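Long-range contacts in guanine deaminase (Escherichia coli, PDB 6OHC), which catalyses the zinc-dependent hydrolytic deamination of guanine to xanthine and ammonia, the first step of guanine degradation: residues Phe388-Pro393 with Ser424-Tyr429; Gly13-Val18 with Lys72-Gly77; Ile35-Leu40 with Gly51-Gly56. All coordinates share one frame; numbering follows the deposited sequence.

Contact 1: Phe388-Pro393 with Ser424-Tyr429; sequences FVVMEP and SIYRTY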
# COMPACT_ATOMS: atom_id res chain seq x y z
N PHE B 388 24.81 1.46 0.65
CA PHE B 388 24.07 0.73 -0.42
C PHE B 388 23.24 -0.41 0.18
O PHE B 388 23.44 -0.78 1.36
CB PHE B 388 25.05 0.20 -1.47
CG PHE B 388 26.15 -0.71 -0.99
CD1 PHE B 388 27.33 -0.19 -0.46
CD2 PHE B 388 26.01 -2.09 -1.05
CE1 PHE B 388 28.34 -1.03 0.01
CE2 PHE B 388 27.03 -2.92 -0.61
CZ PHE B 388 28.20 -2.39 -0.08
N VAL B 389 22.33 -0.92 -0.66
CA VAL B 389 21.34 -1.95 -0.28
C VAL B 389 21.46 -3.13 -1.24
O VAL B 389 21.40 -2.94 -2.46
CB VAL B 389 19.94 -1.32 -0.33
CG1 VAL B 389 18.83 -2.29 0.01
CG2 VAL B 389 19.85 -0.11 0.57
N VAL B 390 21.59 -4.34 -0.71
CA VAL B 390 21.46 -5.57 -1.52
C VAL B 390 19.98 -5.94 -1.49
O VAL B 390 19.41 -6.16 -0.40
CB VAL B 390 22.37 -6.69 -1.02
CG1 VAL B 390 22.22 -7.93 -1.89
CG2 VAL B 390 23.80 -6.21 -1.00
N MET B 391 19.39 -5.98 -2.69
CA MET B 391 17.94 -6.19 -2.89
C MET B 391 17.73 -7.56 -3.55
O MET B 391 18.50 -7.93 -4.44
CB MET B 391 17.36 -5.07 -3.74
CG MET B 391 17.20 -3.78 -2.97
SD MET B 391 16.35 -2.60 -3.96
CE MET B 391 14.68 -3.04 -3.49
N GLU B 392 16.77 -8.31 -3.02
CA GLU B 392 16.23 -9.53 -3.63
C GLU B 392 14.83 -9.18 -4.11
O GLU B 392 13.88 -9.34 -3.37
CB GLU B 392 16.16 -10.64 -2.58
CG GLU B 392 15.69 -11.99 -3.13
CD GLU B 392 15.62 -12.98 -1.99
OE1 GLU B 392 15.79 -12.55 -0.87
OE2 GLU B 392 15.30 -14.16 -2.26
N PRO B 393 14.66 -8.68 -5.33
CA PRO B 393 13.33 -8.37 -5.84
C PRO B 393 12.49 -9.62 -6.13
O PRO B 393 11.30 -9.44 -6.46
CB PRO B 393 13.68 -7.62 -7.15
CG PRO B 393 14.93 -8.29 -7.61
CD PRO B 393 15.71 -8.49 -6.33
N SER B 424 12.31 -7.35 0.37
CA SER B 424 13.20 -7.10 -0.77
C SER B 424 14.60 -6.70 -0.24
O SER B 424 15.52 -6.75 -1.02
CB SER B 424 12.63 -6.00 -1.64
OG SER B 424 11.43 -6.41 -2.24
N ILE B 425 14.71 -6.21 0.99
CA ILE B 425 16.00 -5.67 1.53
C ILE B 425 16.74 -6.83 2.20
O ILE B 425 16.29 -7.29 3.28
CB ILE B 425 15.80 -4.47 2.47
CG1 ILE B 425 15.35 -3.21 1.70
CG2 ILE B 425 17.12 -4.15 3.16
CD1 ILE B 425 14.21 -3.39 0.77
N TYR B 426 17.80 -7.32 1.55
CA TYR B 426 18.59 -8.49 1.99
C TYR B 426 19.73 -8.04 2.88
O TYR B 426 20.04 -8.74 3.87
CB TYR B 426 19.14 -9.18 0.77
CG TYR B 426 19.90 -10.44 1.02
CD1 TYR B 426 19.24 -11.58 1.46
CD2 TYR B 426 21.24 -10.54 0.68
CE1 TYR B 426 19.93 -12.78 1.65
CE2 TYR B 426 21.92 -11.73 0.83
CZ TYR B 426 21.27 -12.85 1.31
OH TYR B 426 21.92 -14.04 1.47
N ARG B 427 20.38 -6.93 2.53
CA ARG B 427 21.57 -6.41 3.26
C ARG B 427 21.60 -4.89 3.12
O ARG B 427 21.21 -4.40 2.09
CB ARG B 427 22.91 -7.00 2.79
CG ARG B 427 23.01 -8.51 2.81
CD ARG B 427 23.34 -9.04 4.17
NE ARG B 427 23.61 -10.47 4.21
CZ ARG B 427 22.70 -11.43 4.29
NH1 ARG B 427 21.40 -11.16 4.31
NH2 ARG B 427 23.10 -12.69 4.35
N THR B 428 21.96 -4.20 4.17
CA THR B 428 22.16 -2.74 4.14
C THR B 428 23.58 -2.46 4.63
O THR B 428 24.01 -3.04 5.63
CB THR B 428 21.07 -2.01 4.92
OG1 THR B 428 19.81 -2.41 4.41
CG2 THR B 428 21.21 -0.51 4.84
N TYR B 429 24.29 -1.65 3.86
CA TYR B 429 25.68 -1.22 4.12
C TYR B 429 25.61 0.29 4.39
O TYR B 429 24.97 1.04 3.61
CB TYR B 429 26.56 -1.56 2.92
CG TYR B 429 27.06 -2.98 2.84
CD1 TYR B 429 26.26 -3.99 2.32
CD2 TYR B 429 28.36 -3.32 3.20
CE1 TYR B 429 26.71 -5.29 2.21
CE2 TYR B 429 28.82 -4.63 3.10
CZ TYR B 429 27.99 -5.62 2.60
OH TYR B 429 28.40 -6.92 2.53
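Phe388 and Tyr429 reach one another through two different first torsions. CG of Phe388 sits in the crowded position between backbone N and carbonyl carbon (chi1 58°), whereas CG of Tyr429 is anti to its carbonyl carbon (chi1 -81°). The two side chains therefore run side by side and their rings form an offset stack, planes 12° apart and centroids 4.3 Å apart, with CB of Tyr429 over the face of the Phe388 ring. At the far end of Tyr429, OH bonds to the hydroxyl of Tyr69.

The strands pair antiparallel. Phe388 and Tyr429 are a hydrogen-bonded pair, with Tyr429 N 2.8 Å from Phe388 O, and farther along Val390 N gives its hydrogen to Arg427 O at 2.8 Å. The ladder then meets a classic beta bulge: Tyr426 and Arg427 both face Val390. Val390 O accepts twice, from Tyr426 N at 2.8 Å and from Arg427 N at 3.2 Å, the latter in the carbonyl plane on a lone pair. Beyond the bulge Glu392 N bonds to Ser424 O at 2.8 Å. On its other edge strand 388-391 bonds through Val389 and Met391 to Val75 and Leu73.

The bulge turns Tyr426 alongside Val390, CD2 lying 3.8 Å from Val390 CG1. Arg427 bends back so that its NH1, 2.8 Å from Tyr426 O, also stands over the centre of the Tyr426 ring. Lys72 makes a cation-pi contact with the opposite face. On the other side of the strands Val389, Met391 and Ile425 form an apolar surface, with Leu337 of helix 336-348 against the latter two.

Chemically, one carbonyl absorbs the extra residue by taking two N-H groups, and the electron-rich Tyr426 ring would be expected to offset the positive charges of Lys72 and Arg427.

Contact 2: Gly13-Val18 with Lys72-Gly77; sequences GSFIDV and KLIVPG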
# COMPACT_ATOMS: atom_id res chain seq x y z
N GLY B 13 27.98 -8.50 -7.89
CA GLY B 13 26.57 -8.78 -8.24
C GLY B 13 26.09 -7.80 -9.30
O GLY B 13 26.92 -7.28 -10.02
N SER B 14 24.80 -7.57 -9.41
CA SER B 14 24.22 -6.68 -10.44
C SER B 14 23.95 -5.33 -9.80
O SER B 14 23.34 -5.33 -8.74
CB SER B 14 22.96 -7.29 -11.06
OG SER B 14 23.24 -8.58 -11.61
N PHE B 15 24.38 -4.25 -10.43
CA PHE B 15 24.27 -2.89 -9.83
C PHE B 15 23.41 -2.03 -10.74
O PHE B 15 23.49 -2.16 -11.97
CB PHE B 15 25.66 -2.24 -9.61
CG PHE B 15 26.56 -2.95 -8.64
CD1 PHE B 15 27.26 -4.11 -9.02
CD2 PHE B 15 26.73 -2.46 -7.35
CE1 PHE B 15 28.08 -4.77 -8.09
CE2 PHE B 15 27.55 -3.13 -6.44
CZ PHE B 15 28.24 -4.27 -6.80
N ILE B 16 22.65 -1.12 -10.14
CA ILE B 16 21.96 -0.01 -10.86
C ILE B 16 22.15 1.26 -10.05
O ILE B 16 22.03 1.23 -8.81
CB ILE B 16 20.51 -0.32 -11.26
CG1 ILE B 16 19.62 0.91 -11.16
CG2 ILE B 16 19.91 -1.48 -10.47
CD1 ILE B 16 19.17 1.38 -12.44
N ASP B 17 22.49 2.33 -10.75
CA ASP B 17 22.56 3.71 -10.19
C ASP B 17 22.31 4.71 -11.31
O ASP B 17 22.31 4.33 -12.50
CB ASP B 17 23.89 3.95 -9.48
CG ASP B 17 25.12 3.97 -10.38
OD1 ASP B 17 25.06 3.39 -11.49
OD2 ASP B 17 26.15 4.56 -9.95
N VAL B 18 22.02 5.94 -10.92
CA VAL B 18 21.94 7.11 -11.81
C VAL B 18 23.24 7.90 -11.58
O VAL B 18 23.57 8.20 -10.42
CB VAL B 18 20.66 7.93 -11.58
CG1 VAL B 18 20.54 9.08 -12.57
CG2 VAL B 18 19.43 7.05 -11.69
N LYS B 72 21.18 -11.07 -6.79
CA LYS B 72 20.58 -9.90 -6.13
C LYS B 72 20.85 -8.66 -6.95
O LYS B 72 21.79 -8.68 -7.78
CB LYS B 72 21.09 -9.82 -4.69
CG LYS B 72 20.83 -11.13 -3.97
CD LYS B 72 20.24 -11.06 -2.63
CE LYS B 72 19.58 -12.36 -2.21
NZ LYS B 72 20.51 -13.49 -2.32
N LEU B 73 20.05 -7.62 -6.72
CA LEU B 73 20.29 -6.28 -7.28
C LEU B 73 20.85 -5.36 -6.19
O LEU B 73 20.31 -5.37 -5.10
CB LEU B 73 18.99 -5.76 -7.87
CG LEU B 73 19.23 -4.97 -9.14
CD1 LEU B 73 19.71 -5.89 -10.26
CD2 LEU B 73 17.97 -4.26 -9.58
N ILE B 74 21.91 -4.60 -6.47
CA ILE B 74 22.58 -3.70 -5.49
C ILE B 74 22.33 -2.27 -5.95
O ILE B 74 22.61 -1.96 -7.10
CB ILE B 74 24.06 -4.06 -5.39
CG1 ILE B 74 24.24 -5.54 -5.06
CG2 ILE B 74 24.78 -3.15 -4.40
CD1 ILE B 74 25.69 -6.01 -5.00
N VAL B 75 21.75 -1.46 -5.08
CA VAL B 75 21.38 -0.06 -5.38
C VAL B 75 21.95 0.85 -4.30
O VAL B 75 22.33 0.42 -3.22
CB VAL B 75 19.85 0.06 -5.47
CG1 VAL B 75 19.30 -0.87 -6.52
CG2 VAL B 75 19.17 -0.21 -4.11
N PRO B 76 22.05 2.16 -4.55
CA PRO B 76 22.47 3.09 -3.52
C PRO B 76 21.37 3.17 -2.45
O PRO B 76 20.23 2.85 -2.75
CB PRO B 76 22.60 4.43 -4.23
CG PRO B 76 22.50 4.10 -5.74
CD PRO B 76 21.77 2.79 -5.84
N GLY B 77 21.77 3.50 -1.22
CA GLY B 77 20.86 3.56 -0.09
C GLY B 77 19.78 4.59 -0.34
O GLY B 77 20.07 5.62 -0.92
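The Phe15 ring carries Ile74 CD1 over one face, a CH-pi contact 4.0 Å from the ring centroid and 30° off the ring normal. Ile74 CG2 also approaches the ring, coming within 3.4 Å of Phe15 CE2, so both arms of the isoleucine meet the aromatic group. Phe50 and Phe380 each pair edge-to-face with the same ring, so it belongs to a small aromatic cluster. With CG anti to the carbonyl carbon (chi1 -63°), Phe15 lies alongside Ile74, the two side chains pointing the same way.

Below them, strands 14-18 and 73-76 run parallel, their axes 4.7 Å apart at closest. Ile74 bonds to both neighbours of Phe15: its N reaches Ser14 O at 2.8 Å, and its O accepts from Ile16 N at 3.2 Å. Ser14 and Leu73 share the other face of the pair, CB of the serine 3.6 Å from CD1 of the leucine. Leu73 splits its branches, for CD2 turns to Ile16 CG2 at 3.5 Å.

The next carbonyl, Ile16 O, meets a proline. Pro76 presents CD to it, 3.4 Å from Ile16 O. The polar side chains of strand 14-18 find their partners in other parts of the chain: Ser14 OG bonds to Glu36 O, and Asp17 OD2 pairs with Arg33 and takes the N-H of Phe380.

The chemistry is thus divided: two backbone bonds fix the register, aliphatic groups and one ring pack on the two faces, and Pro76, lacking an N-H, cannot continue the ladder to Ile16 O, while strand 73-84 goes on toward the barrel.

Contact 3: Ile35-Leu40 with Gly51-Gly56; sequences IEDGLL and GEWENG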
# COMPACT_ATOMS: atom_id res chain seq x y z
N ILE B 35 24.93 -2.72 -14.48
CA ILE B 35 26.06 -3.64 -14.68
C ILE B 35 25.64 -4.99 -14.10
O ILE B 35 25.57 -5.10 -12.88
CB ILE B 35 27.35 -3.08 -14.03
CG1 ILE B 35 27.66 -1.68 -14.58
CG2 ILE B 35 28.50 -4.04 -14.23
CD1 ILE B 35 28.87 -1.03 -13.96
N GLU B 36 25.39 -5.96 -14.96
CA GLU B 36 24.87 -7.30 -14.56
C GLU B 36 25.91 -8.04 -13.71
O GLU B 36 25.55 -8.70 -12.69
CB GLU B 36 24.51 -8.13 -15.80
CG GLU B 36 23.67 -9.34 -15.43
CD GLU B 36 23.28 -10.19 -16.61
OE1 GLU B 36 22.32 -9.77 -17.31
OE2 GLU B 36 23.96 -11.24 -16.82
N ASP B 37 27.16 -7.96 -14.16
CA ASP B 37 28.32 -8.64 -13.55
C ASP B 37 29.29 -7.55 -13.10
O ASP B 37 30.36 -7.40 -13.70
CB ASP B 37 28.86 -9.65 -14.54
CG ASP B 37 29.88 -10.58 -13.93
OD1 ASP B 37 29.79 -10.86 -12.71
OD2 ASP B 37 30.80 -10.99 -14.71
N GLY B 38 28.92 -6.82 -12.03
CA GLY B 38 29.68 -5.68 -11.49
C GLY B 38 30.59 -6.08 -10.35
O GLY B 38 30.39 -7.16 -9.76
N LEU B 39 31.58 -5.23 -10.05
CA LEU B 39 32.44 -5.29 -8.86
C LEU B 39 32.47 -3.89 -8.23
O LEU B 39 32.81 -2.92 -8.95
CB LEU B 39 33.85 -5.68 -9.29
CG LEU B 39 34.96 -5.45 -8.24
CD1 LEU B 39 34.84 -6.42 -7.10
CD2 LEU B 39 36.34 -5.56 -8.84
N LEU B 40 32.17 -3.79 -6.94
CA LEU B 40 32.34 -2.55 -6.14
C LEU B 40 33.44 -2.79 -5.13
O LEU B 40 33.34 -3.78 -4.40
CB LEU B 40 31.01 -2.19 -5.46
CG LEU B 40 31.07 -1.07 -4.41
CD1 LEU B 40 31.36 0.30 -5.04
CD2 LEU B 40 29.77 -1.02 -3.63
N GLY B 51 32.80 -0.91 -11.55
CA GLY B 51 32.61 -1.22 -12.98
C GLY B 51 32.48 -2.72 -13.16
O GLY B 51 32.14 -3.41 -12.20
N GLU B 52 32.76 -3.20 -14.37
CA GLU B 52 32.63 -4.62 -14.79
C GLU B 52 33.59 -5.50 -13.98
O GLU B 52 34.77 -5.07 -13.75
CB GLU B 52 33.01 -4.72 -16.26
CG GLU B 52 32.03 -4.07 -17.19
CD GLU B 52 30.84 -4.97 -17.55
OE1 GLU B 52 30.60 -6.14 -16.96
OE2 GLU B 52 30.19 -4.54 -18.51
N TRP B 53 33.11 -6.65 -13.53
CA TRP B 53 33.91 -7.67 -12.79
C TRP B 53 35.24 -7.95 -13.52
O TRP B 53 36.29 -7.80 -12.89
CB TRP B 53 33.07 -8.93 -12.64
CG TRP B 53 33.80 -10.12 -12.13
CD1 TRP B 53 34.10 -11.23 -12.85
CD2 TRP B 53 34.31 -10.35 -10.81
NE1 TRP B 53 34.75 -12.14 -12.07
CE2 TRP B 53 34.90 -11.63 -10.81
CE3 TRP B 53 34.35 -9.60 -9.63
CZ2 TRP B 53 35.54 -12.16 -9.68
CZ3 TRP B 53 34.96 -10.13 -8.51
CH2 TRP B 53 35.56 -11.39 -8.54
N GLU B 54 35.19 -8.27 -14.82
CA GLU B 54 36.41 -8.65 -15.61
C GLU B 54 37.40 -7.46 -15.72
O GLU B 54 38.59 -7.75 -15.80
CB GLU B 54 36.06 -9.18 -17.00
CG GLU B 54 35.34 -10.50 -16.96
CD GLU B 54 36.09 -11.64 -16.28
OE1 GLU B 54 37.28 -11.48 -15.95
OE2 GLU B 54 35.50 -12.72 -16.11
N ASN B 55 36.92 -6.21 -15.67
CA ASN B 55 37.76 -4.98 -15.76
C ASN B 55 38.45 -4.69 -14.41
O ASN B 55 39.47 -3.98 -14.46
CB ASN B 55 36.95 -3.75 -16.18
CG ASN B 55 36.48 -3.81 -17.62
OD1 ASN B 55 36.95 -4.63 -18.41
ND2 ASN B 55 35.56 -2.93 -17.98
N GLY B 56 37.92 -5.19 -13.27
CA GLY B 56 38.36 -4.74 -11.93
C GLY B 56 38.91 -5.83 -11.03
O GLY B 56 39.63 -5.46 -10.08
O HOH W 1 28.25 -7.03 -16.74
O HOH W 2 32.39 -8.54 -16.26
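A short helix, 53-56, follows a hairpin of the small beta domain that flanks the barrel, and the contact fastens the start of that helix to the residues that lead into the first hairpin strand. Leu39 and Gly51 form the last hydrogen-bonded antiparallel pair: Leu39 N lies 2.9 Å from Gly51 O, and Gly51 N is 3.3 Å from Leu39 O. One step on, Trp53 N in the first turn of the helix bonds to Asp37 O at 2.9 Å, so the exchange of backbone bonds continues past the strand end. Glu52 stands between them at the N-cap position.

Trp53 has CG anti to its backbone N (chi1 169°), which sends the indole out between two partners. Leu39 CB comes to the edge of the indole, 4.0 Å from Trp53 CE3. The Asp37 carboxylate lies obliquely across the root of the indole, OD2 3.7 Å from Trp53 CB, its plane turned 42° from the ring. Arg12 ties this pair together, making a salt bridge with Asp37 OD1 and a cation-pi contact with Trp53. Leu39 CD2 reaches the backbone of Gly56, 3.4 Å from its C, at the end of the helix, while Ile35 CD1 rests 3.9 Å from Gly51 CA.

Two waters lie between the exposed Glu52 side chain and nearby backbone N-H groups. One accepts from Asp37 N and links to Glu52 OE1; another accepts from Glu54 N and lies within bonding distance of Glu52 OE1.

With Gly51 at the corner and Trp53 bonded back to Asp37, just before the first strand, this is a beta hairpin running into a short helical turn, part of the small beta domain beside the TIM barrel, as in other amidohydrolases.

Along the chain, contact 3 closes first, entirely within the sequence between the two segments of contact 2, and contact 1 follows much later. In space they form a row on one side of the chain's centre: contacts 1 and 2 have centres 9 Å apart, contacts 2 and 3 12 Å, and contacts 1 and 3 18 Å. Strand 73-84 pairs with both 14-18 and 388-391, joining contacts 1 and 2, while Ile35 and Glu36 bond to the strand of contact 2. Contact 3 belongs to the four-stranded sheet of 46-50, 38-43, 9-12 and 67-70. Strand pairs from both chain ends thus lie beside the catalytic barrel, as in related amidohydrolases, away from the zinc site.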